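Local atomic coordinates of sensor protein (Vibrio parahaemolyticus, PDB entry 3I9Y), a protein that probably acts as a membrane histidine kinase responsive to trimethylamine N-oxide, passing phosphate from ATP to a histidine, and is represented here by its sensor domain. Residues 12-15 with 16-20; 28-31 with 32-36; 38-41 with 42-46; 80-83 with 84-88; 183-186 with 187-190. All blocks are in the same frame, centred on the assembly; numbering follows the deposited sequence.

Contact 1 of 5, residues 12-15 with 16-20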
loop_
_atom_site.group_PDB
_atom_site.type_symbol
_atom_site.label_atom_id
_atom_site.label_comp_id
_atom_site.label_asym_id
_atom_site.label_seq_id
_atom_site.Cartn_x
_atom_site.Cartn_y
_atom_site.Cartn_z
ATOM N N VAL A 12 -29.767 10.732 -2.552
ATOM C CA VAL A 12 -28.984 9.573 -2.153
ATOM C C VAL A 12 -28.183 9.059 -3.391
ATOM O O VAL A 12 -26.943 8.641 -3.299
ATOM C CB VAL A 12 -29.929 8.378 -1.649
ATOM C CG1 VAL A 12 -29.127 7.081 -1.413
ATOM C CG2 VAL A 12 -30.543 8.850 -0.304
ATOM N N SER A 13 -28.859 8.981 -4.538
ATOM C CA SER A 13 -28.199 8.399 -5.734
ATOM C C SER A 13 -26.996 9.343 -6.194
ATOM O O SER A 13 -25.902 8.900 -6.601
ATOM C CB SER A 13 -29.216 8.320 -6.903
ATOM O OG SER A 13 -28.467 8.020 -8.071
ATOM N N GLU A 14 -27.198 10.641 -6.124
ATOM C CA GLU A 14 -26.127 11.467 -6.542
ATOM C C GLU A 14 -24.998 11.538 -5.506
ATOM O O GLU A 14 -23.809 11.585 -5.955
ATOM C CB GLU A 14 -26.639 12.831 -6.914
ATOM C CG GLU A 14 -25.645 13.503 -8.012
ATOM C CD GLU A 14 -24.874 14.457 -7.196
ATOM O OE1 GLU A 14 -25.558 14.506 -6.067
ATOM O OE2 GLU A 14 -23.694 15.068 -7.609
ATOM N N LEU A 15 -25.309 11.487 -4.187
ATOM C CA LEU A 15 -24.251 11.492 -3.162
ATOM C C LEU A 15 -23.453 10.075 -3.317
ATOM O O LEU A 15 -22.274 10.036 -3.205
ATOM C CB LEU A 15 -24.768 11.681 -1.731
ATOM C CG LEU A 15 -24.920 13.113 -1.599
ATOM C CD1 LEU A 15 -25.888 13.287 -0.393
ATOM C CD2 LEU A 15 -23.614 13.830 -1.289
ATOM N N SER A 16 -24.086 8.985 -3.697
ATOM C CA SER A 16 -23.464 7.733 -3.919
ATOM C C SER A 16 -22.380 7.902 -5.018
ATOM O O SER A 16 -21.161 7.499 -4.814
ATOM C CB SER A 16 -24.407 6.684 -4.447
ATOM O OG SER A 16 -25.360 6.533 -3.387
ATOM N N THR A 17 -22.788 8.433 -6.165
ATOM C CA THR A 17 -21.761 8.627 -7.181
ATOM C C THR A 17 -20.682 9.630 -6.761
ATOM O O THR A 17 -19.511 9.377 -7.020
ATOM C CB THR A 17 -22.325 8.786 -8.687
ATOM O OG1 THR A 17 -21.810 9.988 -9.265
ATOM C CG2 THR A 17 -23.598 8.501 -8.800
ATOM N N ARG A 18 -20.979 10.654 -5.998
ATOM C CA ARG A 18 -19.920 11.454 -5.526
ATOM C C ARG A 18 -18.928 10.722 -4.550
ATOM O O ARG A 18 -17.633 10.991 -4.606
ATOM C CB ARG A 18 -20.451 12.720 -4.833
ATOM C CG ARG A 18 -20.787 13.579 -6.015
ATOM C CD ARG A 18 -21.823 14.685 -5.874
ATOM N NE ARG A 18 -21.567 15.247 -4.602
ATOM C CZ ARG A 18 -22.106 16.389 -4.166
ATOM N NH1 ARG A 18 -22.946 17.029 -5.014
ATOM N NH2 ARG A 18 -21.722 16.883 -2.871
ATOM N N ILE A 19 -19.487 9.862 -3.654
ATOM C CA ILE A 19 -18.684 9.212 -2.688
ATOM C C ILE A 19 -17.784 8.262 -3.447
ATOM O O ILE A 19 -16.627 8.097 -3.055
ATOM C CB ILE A 19 -19.593 8.433 -1.675
ATOM C CG1 ILE A 19 -20.117 9.534 -0.651
ATOM C CG2 ILE A 19 -18.811 7.359 -0.931
ATOM C CD1 ILE A 19 -21.284 8.816 0.191
ATOM N N ILE A 20 -18.333 7.586 -4.466
ATOM C CA ILE A 20 -17.529 6.687 -5.232
ATOM C C ILE A 20 -16.273 7.453 -5.852
ATOM O O ILE A 20 -15.169 6.889 -5.785
ATOM C CB ILE A 20 -18.333 5.937 -6.315
ATOM C CG1 ILE A 20 -19.043 4.734 -5.641
ATOM C CG2 ILE A 20 -17.387 5.222 -7.396
ATOM C CD1 ILE A 20 -20.378 4.372 -6.574
#
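The guanidinium of Arg18 is met by two residues from the preceding turn of helix 5-27: Leu15 lies over one face, and Glu14 stands at an edge, near the guanidinium plane. The methyl Leu15 CD2 is 3.9 Å from Arg18 NH2, a greasy rest for a flat cation that is poorly hydrated above its faces. At the edge, Arg18 NH1 and Glu14 OE2 form an i to i+4 salt bridge of 3.3 Å. It is weak, and although the carboxylate as modelled stands almost upright to the guanidinium, their planes 83° apart, its position and orientation as a whole are doubtful.

The inward side is ruled by Ser16. Its OG donates to Val12 O at 2.6 Å, while Ser16 N donates to the same oxygen at 2.9 Å, the two donors coming from opposite faces of the carbonyl plane. With OG beside its own backbone N (chi1 -63°), the hydroxyl swings back over the previous turn. Serine suits this buried place because it is small enough to face Phe257 of helix 232-267, and its OG also hydrogen-bonds with Asn261. Ile19 and Val12 supply the apolar neighbours, Val12 reaching Ile53 of helix 32-58.

The chemistry therefore divides round the helix: a loosely paired charge couple sits on the exposed flank, where water can compete for it, whereas the buried hydroxyl makes a short bond to Val12 O, a carbonyl oxygen that thereby holds two donors.

Contact 2 of 5, residues 28-31 with 32-36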
loop_
_atom_site.group_PDB
_atom_site.type_symbol
_atom_site.label_atom_id
_atom_site.label_comp_id
_atom_site.label_asym_id
_atom_site.label_seq_id
_atom_site.Cartn_x
_atom_site.Cartn_y
_atom_site.Cartn_z
ATOM N N ASN A 28 -5.854 7.606 -4.490
ATOM C CA ASN A 28 -4.773 8.102 -5.267
ATOM C C ASN A 28 -3.997 9.140 -4.496
ATOM O O ASN A 28 -3.100 9.786 -5.098
ATOM C CB ASN A 28 -5.230 8.787 -6.488
ATOM C CG ASN A 28 -5.748 7.773 -7.509
ATOM O OD1 ASN A 28 -5.361 6.521 -7.454
ATOM N ND2 ASN A 28 -6.620 8.226 -8.419
ATOM N N ALA A 29 -4.330 9.297 -3.196
ATOM C CA ALA A 29 -3.619 10.302 -2.414
ATOM C C ALA A 29 -2.115 9.857 -2.285
ATOM O O ALA A 29 -1.812 8.735 -1.994
ATOM C CB ALA A 29 -4.167 10.419 -0.937
ATOM N N GLN A 30 -1.245 10.847 -2.424
ATOM C CA GLN A 30 0.237 10.559 -2.336
ATOM C C GLN A 30 0.870 11.003 -1.040
ATOM O O GLN A 30 1.984 10.738 -0.861
ATOM C CB GLN A 30 0.968 11.217 -3.582
ATOM C CG GLN A 30 0.562 10.436 -4.819
ATOM C CD GLN A 30 0.866 11.270 -6.060
ATOM O OE1 GLN A 30 1.421 10.795 -7.116
ATOM N NE2 GLN A 30 0.550 12.562 -5.936
ATOM N N ASN A 31 0.204 11.714 -0.162
ATOM C CA ASN A 31 0.835 12.118 1.057
ATOM C C ASN A 31 -0.297 12.423 2.056
ATOM O O ASN A 31 -1.525 12.351 1.693
ATOM C CB ASN A 31 1.768 13.402 0.870
ATOM C CG ASN A 31 1.089 14.491 0.198
ATOM O OD1 ASN A 31 0.028 14.964 0.646
ATOM N ND2 ASN A 31 1.622 14.888 -0.929
ATOM N N GLU A 32 0.130 12.755 3.280
ATOM C CA GLU A 32 -0.756 12.970 4.331
ATOM C C GLU A 32 -1.670 14.083 3.982
ATOM O O GLU A 32 -2.867 13.969 4.289
ATOM C CB GLU A 32 -0.083 13.300 5.624
ATOM C CG GLU A 32 0.286 12.021 6.421
ATOM C CD GLU A 32 -0.919 10.971 6.759
ATOM O OE1 GLU A 32 -1.699 11.350 7.628
ATOM O OE2 GLU A 32 -1.024 9.807 6.141
ATOM N N GLN A 33 -1.182 15.173 3.346
ATOM C CA GLN A 33 -2.163 16.228 3.185
ATOM C C GLN A 33 -3.283 15.856 2.283
ATOM O O GLN A 33 -4.461 16.219 2.461
ATOM C CB GLN A 33 -1.526 17.505 2.637
ATOM C CG GLN A 33 -2.188 18.774 3.092
ATOM C CD GLN A 33 -1.119 20.017 2.938
ATOM O OE1 GLN A 33 -0.587 20.260 1.819
ATOM N NE2 GLN A 33 -0.794 20.755 4.072
ATOM N N GLU A 34 -2.957 15.205 1.205
ATOM C CA GLU A 34 -3.973 14.856 0.288
ATOM C C GLU A 34 -4.922 13.750 0.924
ATOM O O GLU A 34 -6.110 13.736 0.655
ATOM C CB GLU A 34 -3.341 14.279 -0.929
ATOM C CG GLU A 34 -2.745 15.394 -1.835
ATOM C CD GLU A 34 -1.882 14.831 -2.953
ATOM O OE1 GLU A 34 -1.769 13.558 -3.240
ATOM O OE2 GLU A 34 -1.246 15.767 -3.579
ATOM N N ARG A 35 -4.320 12.882 1.754
ATOM C CA ARG A 35 -5.039 11.740 2.252
ATOM C C ARG A 35 -6.097 12.409 3.210
ATOM O O ARG A 35 -7.286 12.081 3.171
ATOM C CB ARG A 35 -4.166 10.829 3.088
ATOM C CG ARG A 35 -5.022 9.597 3.526
ATOM C CD ARG A 35 -4.169 8.610 4.414
ATOM N NE ARG A 35 -3.755 9.283 5.680
ATOM C CZ ARG A 35 -4.577 9.452 6.685
ATOM N NH1 ARG A 35 -5.876 8.991 6.559
ATOM N NH2 ARG A 35 -4.165 9.991 7.791
ATOM N N LYS A 36 -5.638 13.311 4.065
ATOM C CA LYS A 36 -6.599 13.925 5.018
ATOM C C LYS A 36 -7.656 14.757 4.340
ATOM O O LYS A 36 -8.803 14.827 4.837
ATOM C CB LYS A 36 -5.875 14.892 5.991
ATOM C CG LYS A 36 -4.956 14.059 6.931
ATOM C CD LYS A 36 -4.768 14.862 8.238
ATOM C CE LYS A 36 -4.194 14.044 9.325
ATOM N NZ LYS A 36 -2.727 14.676 9.452
#
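Asn31 caps the start of helix 32-58, and its side chain crosses that of Glu34 at about a right angle. This is a classic N-cap: Asn31 OD1 accepts from Glu34 N at 3.0 Å, nearly straight at 165°, serving an amide of the first turn that has no earlier helical carbonyl. Asparagine does this well because its short amide can fold back; here CG sits between the backbone N and the carbonyl carbon (chi1 51°), which turns OD1 onto the amide of Glu34.

Glu34 makes a separate bond, to the residue before the cap. Its extended chain runs side by side with that of Gln30, pointing the same way, with amide and carboxylate nearly coplanar. Glu34 OE1 is met by Gln30 N at 2.9 Å, so the carboxylate holds the approaching loop against the first turn. Negative charge here should suit the helix dipole. The small Ala29 tucks its CB against Arg35 CA at 3.6 Å, a buried point in a turn largely at the surface between helices 5-27 and 32-58.

The guanidinium of Arg35 runs past Val87 and Leu91 of helix 63-114 and grips Glu32 side-on in a bidentate salt bridge, one hydrogen bond to each oxygen. Arg35 NE meets Glu32 OE2 at 2.8 Å from above the carboxylate plane, and Arg35 NH2 takes the syn lone pair of Glu32 OE1 at 2.8 Å.

Contact 3 of 5, residues 38-41 with 42-46; sequences AGRV and LFEQL
An i to i+4 salt bridge on the outer side of helix 32-58 joins Arg40 to Glu44. Their side chains run alongside each other in the same direction, and Arg40 NH1 approaches Glu44 OE1 to 2.6 Å, with the oxygen at the guanidinium edge. Despite the short distance the bond is weak as a hydrogen bond, for the N-H points off line at 125°, and the planes of the two groups are turned 43° apart. Arg40 leaves the helix with CG anti to its own nitrogen and then bends at chi3 (70°), bringing its head round to the carboxylate; Arg40 NH2 has a second acidic partner in Glu37. Long, flexible charged residues suit this exposed flank, since they can pair across a turn and still remain in water.

The opposite demand is met on the side facing the other helices of the four-helix bundle. There Leu42 is buried, with CB 3.4 Å from Ala38 O, and its branched end packs on Ile19 and Ser22 of helix 5-27. Ala38 is buried on this side too, and its carbonyl accepts from Leu42 N. Gly39 carries no side chain, and its carbonyl accepts from Phe43 N at 3.1 Å.

Between the two sides, Gln45 lays its CG against Val41 O at 3.3 Å. Its backbone N donates to that same oxygen at 3.1 Å, while the amide oxygen Gln45 OE1 hydrogen-bonds to Ser22 OG on helix 5-27.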
loop_
_atom_site.group_PDB
_atom_site.type_symbol
_atom_site.label_atom_id
_atom_site.label_comp_id
_atom_site.label_asym_id
_atom_site.label_seq_id
_atom_site.Cartn_x
_atom_site.Cartn_y
_atom_site.Cartn_z
ATOM N N ALA A 38 -8.761 14.264 1.156
ATOM C CA ALA A 38 -9.802 13.395 0.545
ATOM C C ALA A 38 -10.706 12.749 1.687
ATOM O O ALA A 38 -11.955 12.586 1.541
ATOM C CB ALA A 38 -9.222 12.224 -0.325
ATOM N N GLY A 39 -10.128 12.552 2.875
ATOM C CA GLY A 39 -10.935 11.836 3.857
ATOM C C GLY A 39 -11.975 12.789 4.417
ATOM O O GLY A 39 -13.041 12.341 4.874
ATOM N N ARG A 40 -11.642 14.046 4.494
ATOM C CA ARG A 40 -12.533 15.087 5.060
ATOM C C ARG A 40 -13.652 15.204 3.944
ATOM O O ARG A 40 -14.884 15.227 4.247
ATOM C CB ARG A 40 -11.880 16.444 5.111
ATOM C CG ARG A 40 -12.834 17.619 5.548
ATOM C CD ARG A 40 -12.094 19.074 5.474
ATOM N NE ARG A 40 -11.872 19.453 4.055
ATOM C CZ ARG A 40 -12.910 19.695 3.268
ATOM N NH1 ARG A 40 -14.144 19.566 3.801
ATOM N NH2 ARG A 40 -12.773 20.093 2.012
ATOM N N VAL A 41 -13.277 15.283 2.663
ATOM C CA VAL A 41 -14.417 15.394 1.850
ATOM C C VAL A 41 -15.461 14.134 1.852
ATOM O O VAL A 41 -16.683 14.348 1.767
ATOM C CB VAL A 41 -14.194 15.931 0.470
ATOM C CG1 VAL A 41 -13.213 17.159 0.470
ATOM C CG2 VAL A 41 -14.057 15.038 -0.449
ATOM N N LEU A 42 -14.952 12.941 1.934
ATOM C CA LEU A 42 -15.666 11.768 1.847
ATOM C C LEU A 42 -16.570 11.679 3.101
ATOM O O LEU A 42 -17.719 11.337 3.018
ATOM C CB LEU A 42 -14.693 10.657 1.762
ATOM C CG LEU A 42 -15.173 9.261 1.739
ATOM C CD1 LEU A 42 -15.886 8.970 0.460
ATOM C CD2 LEU A 42 -13.803 8.512 1.460
ATOM N N PHE A 43 -16.086 12.104 4.243
ATOM C CA PHE A 43 -16.900 12.095 5.451
ATOM C C PHE A 43 -18.005 13.134 5.338
ATOM O O PHE A 43 -19.105 12.856 5.780
ATOM C CB PHE A 43 -16.086 12.477 6.574
ATOM C CG PHE A 43 -16.842 12.610 7.881
ATOM C CD1 PHE A 43 -17.123 11.435 8.637
ATOM C CD2 PHE A 43 -17.203 13.863 8.370
ATOM C CE1 PHE A 43 -17.791 11.455 9.967
ATOM C CE2 PHE A 43 -17.895 13.964 9.672
ATOM C CZ PHE A 43 -18.179 12.738 10.470
ATOM N N GLU A 44 -17.761 14.318 4.738
ATOM C CA GLU A 44 -18.868 15.252 4.670
ATOM C C GLU A 44 -20.037 14.666 3.754
ATOM O O GLU A 44 -21.220 14.864 4.022
ATOM C CB GLU A 44 -18.510 16.470 3.937
ATOM C CG GLU A 44 -18.064 17.495 4.854
ATOM C CD GLU A 44 -17.878 18.853 4.051
ATOM O OE1 GLU A 44 -16.697 19.113 3.613
ATOM O OE2 GLU A 44 -18.900 19.627 3.781
ATOM N N GLN A 45 -19.649 14.051 2.670
ATOM C CA GLN A 45 -20.567 13.508 1.699
ATOM C C GLN A 45 -21.286 12.263 2.339
ATOM O O GLN A 45 -22.487 12.039 2.107
ATOM C CB GLN A 45 -19.855 13.105 0.400
ATOM C CG GLN A 45 -19.171 14.365 -0.363
ATOM C CD GLN A 45 -18.339 13.799 -1.571
ATOM O OE1 GLN A 45 -17.871 12.633 -1.599
ATOM N NE2 GLN A 45 -18.247 14.571 -2.616
ATOM N N LEU A 46 -20.598 11.478 3.131
ATOM C CA LEU A 46 -21.293 10.369 3.713
ATOM C C LEU A 46 -22.396 10.953 4.763
ATOM O O LEU A 46 -23.502 10.429 4.837
ATOM C CB LEU A 46 -20.325 9.466 4.458
ATOM C CG LEU A 46 -20.950 8.424 5.414
ATOM C CD1 LEU A 46 -21.641 7.356 4.480
ATOM C CD2 LEU A 46 -19.700 7.695 6.226
#

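Contact 4 of 5, residues 80-83 with 84-88; sequences LAEL and GVTVE
Gly84 opens the later turn by donating its N to Leu80 O at 3.0 Å; it has no side chain and lies between the bulkier Leu80 and Val87 on this side of helix 63-114. Val85 follows on the exposed side. Its N reaches back to Ala81 O in a weak bond of 3.4 Å, and its methyl CG2 rests 3.7 Å from that same oxygen.

Thr86 is buried. Its N makes a nearly linear bond (171°) of 3.0 Å to Glu82 O, and the hydroxyl adds a weak second one, Thr86 OG1 lying 3.3 Å from the same carbonyl oxygen. OG1 is placed beside the backbone N (chi1 -78°), which gives the buried hydroxyl a weak partner in its own helix; the side chain also touches Ser246 of helix 232-267. Glu82 OE2 hydrogen-bonds to Gln245 NE2 of that helix.

Val87 completes the turn: its N donates to Leu83 O at 3.0 Å, and its CG2 stands 4.2 Å from Leu83 CG. This is a loose i to i+4 apolar pair, branched side chains filling the inner side without any polar group to bury. Leu83 also meets Val23, Leu249 and Met250, and Val87 meets Leu26.

Apolar residues spaced three and four apart and turned toward several neighbouring helices are the hallmark of a helical bundle, consistent with the coiled coil predicted for this region.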
loop_
_atom_site.group_PDB
_atom_site.type_symbol
_atom_site.label_atom_id
_atom_site.label_comp_id
_atom_site.label_asym_id
_atom_site.label_seq_id
_atom_site.Cartn_x
_atom_site.Cartn_y
_atom_site.Cartn_z
ATOM N N LEU A 80 -16.220 1.809 4.078
ATOM C CA LEU A 80 -15.506 3.028 4.023
ATOM C C LEU A 80 -14.533 3.186 5.247
ATOM O O LEU A 80 -13.408 3.773 5.022
ATOM C CB LEU A 80 -16.355 4.329 3.951
ATOM C CG LEU A 80 -17.279 4.301 2.651
ATOM C CD1 LEU A 80 -18.369 5.522 2.721
ATOM C CD2 LEU A 80 -16.562 4.670 1.391
ATOM N N ALA A 81 -14.861 2.687 6.455
ATOM C CA ALA A 81 -13.978 2.936 7.596
ATOM C C ALA A 81 -12.831 1.959 7.275
ATOM O O ALA A 81 -11.765 2.356 7.546
ATOM C CB ALA A 81 -14.557 2.324 9.001
ATOM N N GLU A 82 -13.044 0.761 6.736
ATOM C CA GLU A 82 -11.943 -0.101 6.555
ATOM C C GLU A 82 -10.919 0.434 5.461
ATOM O O GLU A 82 -9.690 0.345 5.660
ATOM C CB GLU A 82 -12.388 -1.495 6.202
ATOM C CG GLU A 82 -11.274 -2.408 6.019
ATOM C CD GLU A 82 -11.744 -3.876 5.928
ATOM O OE1 GLU A 82 -12.950 -4.194 6.219
ATOM O OE2 GLU A 82 -10.882 -4.725 5.600
ATOM N N LEU A 83 -11.430 1.008 4.391
ATOM C CA LEU A 83 -10.615 1.556 3.340
ATOM C C LEU A 83 -9.877 2.729 4.030
ATOM O O LEU A 83 -8.768 2.996 3.736
ATOM C CB LEU A 83 -11.562 2.182 2.295
ATOM C CG LEU A 83 -10.897 2.451 0.980
ATOM C CD1 LEU A 83 -10.561 1.086 0.341
ATOM C CD2 LEU A 83 -11.847 3.332 -0.024
ATOM N N GLY A 84 -10.458 3.534 4.882
ATOM C CA GLY A 84 -9.610 4.580 5.495
ATOM C C GLY A 84 -8.342 4.035 6.221
ATOM O O GLY A 84 -7.244 4.647 6.105
ATOM N N VAL A 85 -8.448 2.951 6.950
ATOM C CA VAL A 85 -7.324 2.375 7.734
ATOM C C VAL A 85 -6.269 1.844 6.694
ATOM O O VAL A 85 -5.052 2.101 6.847
ATOM C CB VAL A 85 -7.852 1.207 8.519
ATOM C CG1 VAL A 85 -6.690 0.220 9.061
ATOM C CG2 VAL A 85 -8.768 1.819 9.688
ATOM N N THR A 86 -6.775 1.145 5.648
ATOM C CA THR A 86 -5.962 0.615 4.550
ATOM C C THR A 86 -5.151 1.653 3.807
ATOM O O THR A 86 -3.964 1.433 3.479
ATOM C CB THR A 86 -7.031 -0.171 3.597
ATOM O OG1 THR A 86 -7.240 -1.398 4.306
ATOM C CG2 THR A 86 -6.632 -0.401 2.366
ATOM N N VAL A 87 -5.777 2.775 3.474
ATOM C CA VAL A 87 -5.104 3.809 2.714
ATOM C C VAL A 87 -4.057 4.487 3.622
ATOM O O VAL A 87 -2.920 4.842 3.198
ATOM C CB VAL A 87 -6.077 4.812 2.074
ATOM C CG1 VAL A 87 -5.241 6.021 1.475
ATOM C CG2 VAL A 87 -6.987 4.090 0.891
ATOM N N GLU A 88 -4.360 4.699 4.899
ATOM C CA GLU A 88 -3.370 5.323 5.725
ATOM C C GLU A 88 -2.163 4.280 5.920
ATOM O O GLU A 88 -1.038 4.712 5.986
ATOM C CB GLU A 88 -3.942 5.753 7.034
ATOM C CG GLU A 88 -2.846 6.213 8.004
ATOM C CD GLU A 88 -3.407 6.849 9.377
ATOM O OE1 GLU A 88 -4.710 6.818 9.612
ATOM O OE2 GLU A 88 -2.483 7.305 10.225
#

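Contact 5 of 5, residues 183-186 with 187-190; sequences LTNV and DRIQ
Asn185 holds its CG anti to the backbone N (chi1 173°), and the turn about chi2 (-70°) then points OD1 over the opening turn of helix 186-208. There Asn185 OD1 accepts from Arg188 N at 3.0 Å and, weakly, from Asp187 N at 2.8 Å, where the N-H is badly aimed at 122°. This is an asparagine N-cap: a short polar side chain standing in for the carbonyls that the first helical amides lack.

Leu183 comes at the same turn from the loop. Its CD1 lies 3.5 Å from Arg188 CB, while its CB lies 3.9 Å from Ile189 CG1. The loop is thus clasped to the helix by an apolar contact as well as by the cap. Ile189 is buried and, like Val186, packs on Leu237 of helix 232-267, where branched apolar groups fit. Arg188 NH2 forms a salt bridge with Glu179 at the end of helix 158-180.

One good capping bond and one weak one, with Leu183 packed on the same turn, are consistent with a helix start held by both polar and apolar contacts, and the acidic Asp187 beside it should further suit the helix's positive end.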
loop_
_atom_site.group_PDB
_atom_site.type_symbol
_atom_site.label_atom_id
_atom_site.label_comp_id
_atom_site.label_asym_id
_atom_site.label_seq_id
_atom_site.Cartn_x
_atom_site.Cartn_y
_atom_site.Cartn_z
ATOM N N LEU A 183 7.983 -4.004 -7.886
ATOM C CA LEU A 183 7.248 -5.180 -8.366
ATOM C C LEU A 183 5.820 -5.236 -7.785
ATOM O O LEU A 183 5.553 -4.847 -6.587
ATOM C CB LEU A 183 7.941 -6.508 -7.903
ATOM C CG LEU A 183 9.413 -6.802 -8.331
ATOM C CD1 LEU A 183 9.961 -8.212 -7.821
ATOM C CD2 LEU A 183 9.358 -6.823 -9.972
ATOM N N THR A 184 4.898 -5.731 -8.647
ATOM C CA THR A 184 3.520 -5.870 -8.201
ATOM C C THR A 184 3.217 -7.380 -8.196
ATOM O O THR A 184 2.075 -7.804 -8.011
ATOM C CB THR A 184 2.503 -5.186 -9.167
ATOM O OG1 THR A 184 2.778 -5.729 -10.453
ATOM C CG2 THR A 184 2.655 -3.658 -9.329
ATOM N N ASN A 185 4.196 -8.239 -8.345
ATOM C CA ASN A 185 3.810 -9.683 -8.342
ATOM C C ASN A 185 4.425 -10.311 -7.162
ATOM O O ASN A 185 5.626 -10.246 -7.047
ATOM C CB ASN A 185 4.348 -10.387 -9.629
ATOM C CG ASN A 185 4.123 -11.932 -9.607
ATOM O OD1 ASN A 185 4.739 -12.698 -8.857
ATOM N ND2 ASN A 185 3.189 -12.384 -10.474
ATOM N N VAL A 186 3.688 -11.074 -6.384
ATOM C CA VAL A 186 4.237 -11.560 -5.187
ATOM C C VAL A 186 5.244 -12.666 -5.244
ATOM O O VAL A 186 6.128 -12.742 -4.328
ATOM C CB VAL A 186 3.134 -11.928 -4.202
ATOM C CG1 VAL A 186 2.538 -13.329 -4.537
ATOM C CG2 VAL A 186 3.624 -12.066 -2.802
ATOM N N ASP A 187 5.176 -13.538 -6.262
ATOM C CA ASP A 187 6.220 -14.589 -6.358
ATOM C C ASP A 187 7.566 -13.908 -6.768
ATOM O O ASP A 187 8.579 -14.335 -6.402
ATOM C CB ASP A 187 5.799 -15.616 -7.507
ATOM C CG ASP A 187 4.382 -16.261 -7.178
ATOM O OD1 ASP A 187 3.441 -16.070 -7.934
ATOM O OD2 ASP A 187 4.185 -16.910 -6.136
ATOM N N ARG A 188 7.488 -12.887 -7.603
ATOM C CA ARG A 188 8.677 -12.186 -7.960
ATOM C C ARG A 188 9.342 -11.514 -6.783
ATOM O O ARG A 188 10.610 -11.548 -6.695
ATOM C CB ARG A 188 8.321 -11.143 -8.970
ATOM C CG ARG A 188 8.670 -11.655 -10.318
ATOM C CD ARG A 188 10.240 -12.068 -10.184
ATOM N NE ARG A 188 11.118 -10.937 -10.498
ATOM C CZ ARG A 188 12.378 -11.083 -10.852
ATOM N NH1 ARG A 188 12.924 -12.363 -10.913
ATOM N NH2 ARG A 188 13.064 -9.978 -11.235
ATOM N N ILE A 189 8.508 -10.925 -5.880
ATOM C CA ILE A 189 9.059 -10.269 -4.650
ATOM C C ILE A 189 9.822 -11.331 -3.871
ATOM O O ILE A 189 10.957 -11.140 -3.503
ATOM C CB ILE A 189 7.995 -9.607 -3.757
ATOM C CG1 ILE A 189 7.443 -8.417 -4.512
ATOM C CG2 ILE A 189 8.647 -9.212 -2.309
ATOM C CD1 ILE A 189 6.022 -8.016 -3.888
ATOM N N GLN A 190 9.254 -12.492 -3.664
ATOM C CA GLN A 190 9.968 -13.499 -2.863
ATOM C C GLN A 190 11.248 -14.084 -3.491
ATOM O O GLN A 190 12.175 -14.518 -2.827
ATOM C CB GLN A 190 8.974 -14.650 -2.627
ATOM C CG GLN A 190 7.722 -14.081 -1.987
ATOM C CD GLN A 190 6.816 -15.209 -1.372
ATOM O OE1 GLN A 190 5.909 -15.785 -2.001
ATOM N NE2 GLN A 190 7.130 -15.551 -0.155
#

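All five are local contacts in the elongated, almost entirely helical sensor domain and follow one another along the chain. Contact 1 lies on helix 5-27; contact 2 is the turn into helix 32-58, and contact 3 adjoins it on that helix; contact 4 sits on helix 63-114. Contacts 1, 3 and 4 touch one another, and contact 4 also touches contact 2: contacts 1 and 3 have centres 12 Å apart and meet through Ile19 and Leu42, while contact 4 joins them through Leu80 and meets contact 2 at Arg35. Contact 5, at the start of helix 186-208, lies about 36 Å from contact 1, centre to centre, across the chain's centre. This spread fits two stacked four-helix bundles.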